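Local coordinates for putative epoxide hydrolase protein (Klebsiella pneumoniae subsp. pneumoniae, PDB 5BOV) that probably acts as a hydrolase of the alpha/beta-hydrolase fold, perhaps on epoxides or on monoacylglycerols, at residues L154-W157 / Y158-Y161; F178-F181 / I182-A186; F74-A77 / S78-R81; A211-I214 / S215-W219. All coordinates share one frame; numbering follows the deposited sequence. Where two conformers were deposited one is given.

Contact 1 (L154-W157 / Y158-Y161); sequences LSWW and YQFY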
# COMPACT_ATOMS: atom_id res chain seq x y z
N LEU A 154 -10.01 4.38 19.07
CA LEU A 154 -8.83 3.93 19.77
C LEU A 154 -7.93 3.10 18.86
O LEU A 154 -6.72 3.26 18.85
CB LEU A 154 -9.20 3.12 21.02
CG LEU A 154 -8.04 2.49 21.79
CD1 LEU A 154 -7.04 3.47 22.29
CD2 LEU A 154 -8.59 1.69 22.93
N SER A 155 -8.57 2.21 18.10
CA SER A 155 -7.81 1.43 17.10
C SER A 155 -7.16 2.31 16.01
O SER A 155 -6.18 1.90 15.41
CB SER A 155 -8.73 0.37 16.45
OG SER A 155 -9.56 0.90 15.35
N TRP A 156 -7.68 3.47 15.73
CA TRP A 156 -7.09 4.46 14.80
C TRP A 156 -6.27 5.61 15.53
O TRP A 156 -6.00 6.65 14.93
CB TRP A 156 -8.17 5.17 14.00
CG TRP A 156 -8.71 4.45 12.88
CD1 TRP A 156 -9.99 3.88 12.78
CD2 TRP A 156 -8.14 4.38 11.61
NE1 TRP A 156 -10.17 3.39 11.50
CE2 TRP A 156 -9.02 3.63 10.79
CE3 TRP A 156 -6.89 4.80 11.10
CZ2 TRP A 156 -8.72 3.35 9.45
CZ3 TRP A 156 -6.58 4.51 9.76
CH2 TRP A 156 -7.50 3.80 8.96
N TRP A 157 -5.87 5.37 16.75
CA TRP A 157 -5.35 6.43 17.67
C TRP A 157 -4.26 7.30 17.00
O TRP A 157 -4.22 8.50 17.17
CB TRP A 157 -4.84 5.86 18.97
CG TRP A 157 -3.62 5.09 18.91
CD1 TRP A 157 -3.48 3.81 18.48
CD2 TRP A 157 -2.30 5.57 19.24
NE1 TRP A 157 -2.16 3.47 18.53
CE2 TRP A 157 -1.41 4.53 18.95
CE3 TRP A 157 -1.79 6.79 19.71
CZ2 TRP A 157 -0.03 4.63 19.20
CZ3 TRP A 157 -0.42 6.90 19.92
CH2 TRP A 157 0.44 5.82 19.65
N TYR A 158 -3.37 6.61 16.27
CA TYR A 158 -2.22 7.26 15.72
C TYR A 158 -2.56 8.33 14.70
O TYR A 158 -1.83 9.28 14.57
CB TYR A 158 -1.23 6.22 15.11
CG TYR A 158 -1.90 5.28 14.13
CD1 TYR A 158 -2.49 4.07 14.58
CD2 TYR A 158 -1.98 5.60 12.80
CE1 TYR A 158 -3.14 3.22 13.69
CE2 TYR A 158 -2.63 4.79 11.92
CZ TYR A 158 -3.21 3.60 12.39
OH TYR A 158 -3.82 2.78 11.46
N GLN A 159 -3.68 8.21 13.99
CA GLN A 159 -3.97 9.20 12.99
C GLN A 159 -4.30 10.51 13.67
O GLN A 159 -3.98 11.59 13.18
CB GLN A 159 -5.10 8.75 12.05
CG GLN A 159 -6.53 8.83 12.51
CD GLN A 159 -7.52 8.38 11.42
OE1 GLN A 159 -7.16 8.24 10.23
NE2 GLN A 159 -8.71 8.11 11.80
N PHE A 160 -4.95 10.41 14.80
CA PHE A 160 -5.26 11.63 15.63
C PHE A 160 -4.01 12.20 16.30
O PHE A 160 -3.81 13.46 16.28
CB PHE A 160 -6.34 11.41 16.65
CG PHE A 160 -7.55 10.71 16.07
CD1 PHE A 160 -8.40 11.39 15.21
CD2 PHE A 160 -7.83 9.41 16.40
CE1 PHE A 160 -9.47 10.75 14.61
CE2 PHE A 160 -8.89 8.76 15.80
CZ PHE A 160 -9.72 9.44 14.92
N TYR A 161 -3.12 11.33 16.77
CA TYR A 161 -1.80 11.79 17.21
C TYR A 161 -1.09 12.63 16.12
O TYR A 161 -0.61 13.74 16.32
CB TYR A 161 -0.96 10.59 17.56
CG TYR A 161 0.39 10.87 18.20
CD1 TYR A 161 0.49 11.62 19.39
CD2 TYR A 161 1.54 10.36 17.71
CE1 TYR A 161 1.72 11.84 20.01
CE2 TYR A 161 2.77 10.55 18.33
CZ TYR A 161 2.88 11.27 19.50
OH TYR A 161 4.11 11.47 20.09

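Contact 2 (F178-F181 / I182-A186); sequences FAKF and IWHQA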
# COMPACT_ATOMS: atom_id res chain seq x y z
N PHE A 178 8.19 3.88 17.31
CA PHE A 178 6.78 4.14 17.05
C PHE A 178 6.27 3.15 16.00
O PHE A 178 5.27 2.45 16.25
CB PHE A 178 6.55 5.59 16.60
CG PHE A 178 5.10 5.98 16.65
CD1 PHE A 178 4.18 5.53 15.74
CD2 PHE A 178 4.63 6.83 17.65
CE1 PHE A 178 2.83 5.86 15.82
CE2 PHE A 178 3.28 7.17 17.71
CZ PHE A 178 2.37 6.66 16.84
N ALA A 179 7.03 2.97 14.93
CA ALA A 179 6.60 2.03 13.89
C ALA A 179 6.60 0.62 14.46
O ALA A 179 5.71 -0.18 14.12
CB ALA A 179 7.49 2.13 12.66
N LYS A 180 7.58 0.27 15.28
CA LYS A 180 7.60 -1.09 15.80
C LYS A 180 6.38 -1.37 16.70
O LYS A 180 5.81 -2.43 16.66
CB LYS A 180 8.92 -1.38 16.59
CG LYS A 180 9.14 -2.86 16.88
CD LYS A 180 10.52 -3.01 17.57
CE LYS A 180 10.96 -4.45 17.58
NZ LYS A 180 12.33 -4.62 18.15
N PHE A 181 6.02 -0.38 17.53
CA PHE A 181 4.84 -0.50 18.33
C PHE A 181 3.57 -0.69 17.48
O PHE A 181 2.74 -1.56 17.76
CB PHE A 181 4.77 0.76 19.22
CG PHE A 181 3.66 0.76 20.22
CD1 PHE A 181 3.78 0.09 21.42
CD2 PHE A 181 2.51 1.41 19.97
CE1 PHE A 181 2.76 0.10 22.38
CE2 PHE A 181 1.50 1.44 20.87
CZ PHE A 181 1.58 0.74 22.05
N ILE A 182 3.50 0.08 16.39
CA ILE A 182 2.42 -0.08 15.49
C ILE A 182 2.40 -1.52 14.88
O ILE A 182 1.34 -2.12 14.70
CB ILE A 182 2.45 0.98 14.39
CG1 ILE A 182 2.15 2.40 14.98
CG2 ILE A 182 1.49 0.65 13.27
CD1 ILE A 182 0.75 2.56 15.57
N TRP A 183 3.56 -2.06 14.47
CA TRP A 183 3.57 -3.38 13.93
C TRP A 183 2.95 -4.40 14.89
O TRP A 183 2.18 -5.26 14.52
CB TRP A 183 5.00 -3.84 13.56
CG TRP A 183 5.63 -3.42 12.30
CD1 TRP A 183 5.51 -2.23 11.70
CD2 TRP A 183 6.59 -4.16 11.53
NE1 TRP A 183 6.28 -2.19 10.58
CE2 TRP A 183 6.97 -3.36 10.47
CE3 TRP A 183 7.14 -5.42 11.65
CZ2 TRP A 183 7.90 -3.76 9.52
CZ3 TRP A 183 8.03 -5.86 10.67
CH2 TRP A 183 8.41 -5.05 9.66
N HIS A 184 3.33 -4.28 16.16
CA HIS A 184 2.83 -5.23 17.20
C HIS A 184 1.34 -5.01 17.42
O HIS A 184 0.64 -5.98 17.57
CB HIS A 184 3.55 -4.99 18.54
CG HIS A 184 4.92 -5.57 18.63
ND1 HIS A 184 5.20 -6.90 18.36
CD2 HIS A 184 6.10 -5.01 18.99
CE1 HIS A 184 6.48 -7.13 18.53
NE2 HIS A 184 7.05 -6.01 18.95
N GLN A 185 0.86 -3.77 17.38
CA GLN A 185 -0.59 -3.57 17.53
C GLN A 185 -1.36 -4.18 16.36
O GLN A 185 -2.49 -4.67 16.51
CB GLN A 185 -0.92 -2.09 17.57
CG GLN A 185 -0.56 -1.38 18.88
CD GLN A 185 -1.30 -0.01 18.94
OE1 GLN A 185 -1.22 0.80 17.99
NE2 GLN A 185 -2.06 0.18 19.98
N ALA A 186 -0.81 -3.99 15.17
CA ALA A 186 -1.54 -4.34 13.93
C ALA A 186 -1.53 -5.83 13.70
O ALA A 186 -2.44 -6.35 13.07
CB ALA A 186 -0.93 -3.60 12.76

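Contact 3 (F74-A77 / S78-R81); sequences FLSA and STPR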
# COMPACT_ATOMS: atom_id res chain seq x y z
N PHE A 74 11.86 12.55 -4.03
CA PHE A 74 11.31 13.61 -4.89
C PHE A 74 12.47 14.18 -5.74
O PHE A 74 13.54 14.48 -5.24
CB PHE A 74 10.67 14.70 -4.05
CG PHE A 74 9.34 14.29 -3.47
CD1 PHE A 74 9.26 13.57 -2.29
CD2 PHE A 74 8.16 14.59 -4.14
CE1 PHE A 74 8.04 13.19 -1.78
CE2 PHE A 74 6.91 14.18 -3.62
CZ PHE A 74 6.86 13.44 -2.49
N LEU A 75 12.15 14.45 -7.00
CA LEU A 75 13.13 15.06 -7.91
C LEU A 75 13.46 16.48 -7.54
O LEU A 75 14.60 16.94 -7.76
CB LEU A 75 12.58 14.99 -9.33
CG LEU A 75 12.34 13.58 -9.85
CD1 LEU A 75 11.49 13.62 -11.09
CD2 LEU A 75 13.65 12.83 -10.12
N SER A 76 12.49 17.21 -6.98
CA SER A 76 12.64 18.66 -6.66
C SER A 76 12.31 18.91 -5.22
O SER A 76 11.24 18.46 -4.72
CB SER A 76 11.74 19.46 -7.60
OG SER A 76 11.62 20.80 -7.14
N ALA A 77 13.19 19.66 -4.56
CA ALA A 77 12.97 20.09 -3.19
C ALA A 77 11.69 20.86 -2.97
O ALA A 77 11.18 20.86 -1.86
CB ALA A 77 14.18 20.91 -2.72
N SER A 78 11.19 21.54 -4.01
CA SER A 78 10.00 22.38 -3.91
C SER A 78 8.69 21.60 -4.06
O SER A 78 7.60 22.14 -3.76
CB SER A 78 10.06 23.49 -4.98
OG SER A 78 11.29 24.24 -4.93
N THR A 79 8.73 20.33 -4.50
CA THR A 79 7.51 19.53 -4.59
C THR A 79 6.93 19.25 -3.19
O THR A 79 7.66 18.82 -2.33
CB THR A 79 7.74 18.23 -5.35
OG1 THR A 79 8.29 18.54 -6.62
CG2 THR A 79 6.46 17.42 -5.52
N PRO A 80 5.62 19.50 -2.99
CA PRO A 80 5.04 19.21 -1.73
C PRO A 80 5.17 17.71 -1.39
O PRO A 80 4.97 16.85 -2.23
CB PRO A 80 3.55 19.58 -1.93
CG PRO A 80 3.55 20.68 -2.92
CD PRO A 80 4.70 20.25 -3.86
N ARG A 81 5.53 17.47 -0.14
CA ARG A 81 5.63 16.08 0.41
C ARG A 81 4.19 15.64 0.78
O ARG A 81 3.76 15.65 1.93
CB ARG A 81 6.59 15.99 1.56
CG ARG A 81 8.02 15.71 1.12
CD ARG A 81 8.56 16.71 0.11
NE ARG A 81 9.95 16.41 -0.10
CZ ARG A 81 10.68 16.82 -1.13
NH1 ARG A 81 10.15 17.58 -2.05
NH2 ARG A 81 12.00 16.50 -1.21
O HOH W 1 13.72 16.74 -3.43
O HOH W 2 9.68 16.52 -7.67
O HOH W 3 8.42 20.97 0.01

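Contact 4 (A211-I214 / S215-W219); sequences AITI and SNYRW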
# COMPACT_ATOMS: atom_id res chain seq x y z
N ALA A 211 7.11 13.47 6.82
CA ALA A 211 6.24 14.42 6.18
C ALA A 211 5.11 13.69 5.45
O ALA A 211 3.94 14.10 5.49
CB ALA A 211 7.00 15.32 5.24
N ILE A 212 5.44 12.61 4.73
CA ILE A 212 4.44 11.85 3.96
C ILE A 212 3.44 11.20 4.90
O ILE A 212 2.21 11.19 4.62
CB ILE A 212 5.10 10.81 3.04
CG1 ILE A 212 5.92 11.51 1.97
CG2 ILE A 212 4.06 9.90 2.38
CD1 ILE A 212 5.16 12.41 1.03
N THR A 213 3.93 10.62 6.00
CA THR A 213 3.06 9.98 6.96
C THR A 213 2.05 11.01 7.52
O THR A 213 0.82 10.76 7.56
CB THR A 213 3.87 9.40 8.10
OG1 THR A 213 4.70 8.35 7.60
CG2 THR A 213 2.98 8.80 9.21
N ILE A 214 2.56 12.13 8.00
CA ILE A 214 1.67 13.14 8.65
C ILE A 214 0.67 13.68 7.62
O ILE A 214 -0.53 13.86 7.92
CB ILE A 214 2.53 14.27 9.24
CG1 ILE A 214 3.43 13.76 10.34
CG2 ILE A 214 1.69 15.44 9.73
CD1 ILE A 214 2.83 12.94 11.41
N SER A 215 1.16 13.96 6.42
CA SER A 215 0.31 14.41 5.34
C SER A 215 -0.80 13.38 5.03
O SER A 215 -1.97 13.74 4.85
CB SER A 215 1.08 14.72 4.07
OG SER A 215 0.22 15.07 2.99
N ASN A 216 -0.43 12.12 4.86
CA ASN A 216 -1.42 11.06 4.61
C ASN A 216 -2.58 11.10 5.61
O ASN A 216 -3.75 11.09 5.19
CB ASN A 216 -0.74 9.67 4.60
CG ASN A 216 -1.72 8.55 4.41
OD1 ASN A 216 -1.98 8.11 3.30
ND2 ASN A 216 -2.27 8.05 5.52
N TYR A 217 -2.23 11.14 6.91
CA TYR A 217 -3.25 11.09 7.96
C TYR A 217 -3.99 12.43 8.18
O TYR A 217 -5.22 12.42 8.39
CB TYR A 217 -2.68 10.47 9.25
CG TYR A 217 -2.41 9.03 9.02
CD1 TYR A 217 -3.44 8.11 8.82
CD2 TYR A 217 -1.11 8.56 8.84
CE1 TYR A 217 -3.18 6.77 8.48
CE2 TYR A 217 -0.88 7.22 8.57
CZ TYR A 217 -1.91 6.35 8.37
OH TYR A 217 -1.63 5.04 7.99
N ARG A 218 -3.31 13.55 7.95
CA ARG A 218 -4.01 14.82 7.99
C ARG A 218 -4.96 14.94 6.81
O ARG A 218 -6.12 15.41 6.98
CB ARG A 218 -3.06 15.99 8.07
CG ARG A 218 -2.41 16.04 9.43
CD ARG A 218 -1.40 17.18 9.52
NE ARG A 218 -0.73 17.04 10.83
CZ ARG A 218 0.18 17.87 11.29
NH1 ARG A 218 0.54 18.92 10.53
NH2 ARG A 218 0.77 17.64 12.47
N TRP A 219 -4.56 14.51 5.61
CA TRP A 219 -5.49 14.56 4.50
C TRP A 219 -6.73 13.72 4.77
O TRP A 219 -7.83 14.14 4.53
CB TRP A 219 -4.83 14.13 3.16
CG TRP A 219 -5.74 14.34 1.94
CD1 TRP A 219 -5.71 15.39 1.09
CD2 TRP A 219 -6.76 13.47 1.46
NE1 TRP A 219 -6.66 15.27 0.14
CE2 TRP A 219 -7.32 14.08 0.34
CE3 TRP A 219 -7.28 12.27 1.90
CZ2 TRP A 219 -8.31 13.51 -0.38
CZ3 TRP A 219 -8.26 11.69 1.18
CH2 TRP A 219 -8.79 12.30 0.05

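Contact 1 (L154-W157 / Y158-Y161)
The ring of Y158 stands edge-on to the face of the W157 indole in a T-shaped pair: the Y158 ring and the five-membered ring of W157 are 5.6 Å apart between centroids, with planes at 84°. W157 reaches this position with CG held between its own backbone N and carbonyl carbon (chi1 71°), which swings the indole back over the start of the next residue, so Y158 CB lies above the middle of its face. Y158 takes a similar first torsion, and its ring reaches W156, whose CZ3 is 3.7 Å from Y158 OH. W156 in turn is covered on one face by the side-chain amide of Q159. Amide and indole are nearly parallel, 12° apart, with Q159 NE2 set toward the rim of the ring system, 3.8 Å from W156 CD2, and Q159 OE1 3.6 Å from W156 CE3. F160 CE2 also touches W156 CB at 4.1 Å. At the same point the backbone changes: W156 leaves helical geometry, and the chain turns into a new helix as W156 O accepts from Q159 N at 2.9 Å and W157 O from Y161 N at 3.1 Å. Y161 adds its ring obliquely beside W157, completing an aromatic cluster. The joint between helices 150-155 and 157-162 is covered by helix 175-186, where Q185 OE1 accepts from W157 NE1 and F178 and I182 meet Y158, while Y217 and R220 of helix 209-220 lie against Q159 and W156.

Contact 2 (F178-F181 / I182-A186)
The F181 ring and the side-chain amide of Q185 meet slantwise, their planes 33° apart, with F181 CE2 3.7 Å from Q185 CD. The F178 ring likewise meets I182 at a slant, its CE1 3.6 Å from I182 CG1; I182 turns CG1 anti to its carbonyl carbon (chi1 -68°), back along the helix toward the phenylalanine. W183 lays CD1 of its indole 3.2 Å from A179 O, again obliquely, and H184 brings CD2 to within 3.5 Å of K180 O. These two rings also meet others outside the segments: Y42 stacks on W183, F192 stacks on H184, and both F192 and F197 make T-shaped pairs with W183. All of this is displayed by one regular alpha-helix, 175-186, in the helical region between strands 127-133 and 247-252 where alpha/beta hydrolases of this kind commonly carry their cap. Its i to i+4 bonds run from I182 N to F178 O at 3.0 Å, through the pairs begun by A179 and K180, to Q185 N and F181 O at 2.9 Å. Polar ends are taken up by other parts of the chain, K180 NZ in a salt bridge with D194, W183 NE1 on P41 O, and Q185 OE1 accepting from W157 NE1 of helix 157-162. The charged end of K180, NZ, stays 5.5 Å from H184 NE2, without polar contact between them.

Contact 3 (F74-A77 / S78-R81)
S76 to T79 form a type I beta turn closed by T79 N and S76 O at 3.1 Å, the donor lying well above the carbonyl plane, 60° out of it. S76 also accepts through its side chain, OG taking S78 N at 3.2 Å in an ST turn. The same S76 O receives R81 NH1 at 3.0 Å, and NH1 gives its other hydrogen bond to T79 O at 2.8 Å. Both acceptor oxygens lie close to the guanidinium plane, which fixes its rotation. The bend of R81 about CB-CG (chi2 55°) folds the chain back over F74: CD sits above the ring, 4.2 Å from its centroid in a CH-pi contact, and the guanidinium, 19° from parallel, has F74 CB over one face. T79 CG2 touches F74 CD2 at 3.6 Å. One water joins F74 O to R81 NH2; another joins S76 N to T79 OG1. R81 NE makes a salt bridge with D208. The turn follows strand 59-74 and leads to helix 85-98, with F74 touching L19 of strand 19-26 and I212 of helix 209-220.

Contact 4 (A211-I214 / S215-W219)
I214 and R218 lie side by side, pointing the same way. I214 CG2 sits over one face of the guanidinium, toward its rim; its approach to R218 NE, 3.1 Å, is unusually short for a carbon and a nitrogen and is doubtful in detail. An extended chain (chi2 178°) carries the arginine alongside the isoleucine branch. One residue earlier, T213 and Y217 form the neighbouring i to i+4 pair and meet at a slant: T213 CG2 is 4.1 Å from Y217 CD2, and the same ring carbon passes 3.2 Å from T213 O. N216 adds a polar group to the aromatic surface, its ND2 3.2 Å above the middle of the Y217 ring plane.

Backbone hydrogen bonds between the segments follow the i to i+4 pattern without a break, from S215 N on A211 O at 2.9 Å to R218 N on I214 O at 2.8 Å.

Polar ends of this largely buried stretch bond elsewhere in the chain. S215 OG meets both E224 and the backbone N of G83, and N216 OD1 is held by R114. R218 NE donates to F162 O at the end of helix 157-162, and Y217 OH pairs with W111 NE1.

Helix 209-220 packs against helices 85-98, 157-162 and 165-173. Y217 touches the turn after strand 104-108, whose GxDxG sequence and strained geometry are consistent with the nucleophile elbow of an alpha/beta hydrolase, so this face of the helix probably borders the active site.

In the fold
Contacts 1, 2 and 4 belong to the helical region between strands 127-133 and 247-252, whereas contact 3 is a surface turn beside the sheet. Contact 4 is the most buried, contacts 1 and 2 partly so. Contact 1 is the middle piece: it touches contact 2 through a W157 to Q185 hydrogen bond as well as ring and aliphatic packing, and contact 4 through Y217, while contacts 2 and 4 stay about 7 Å apart at their nearest atoms. Contact 3 joins the group only through contact 4, R81 resting on A211, I212 and S215, and F74 on I212. Chemistry follows place: rings meet one another in contact 1 and an isoleucine and a glutamine amide in contact 2; buried polar ends mark contact 4, waters with a bridging arginine contact 3.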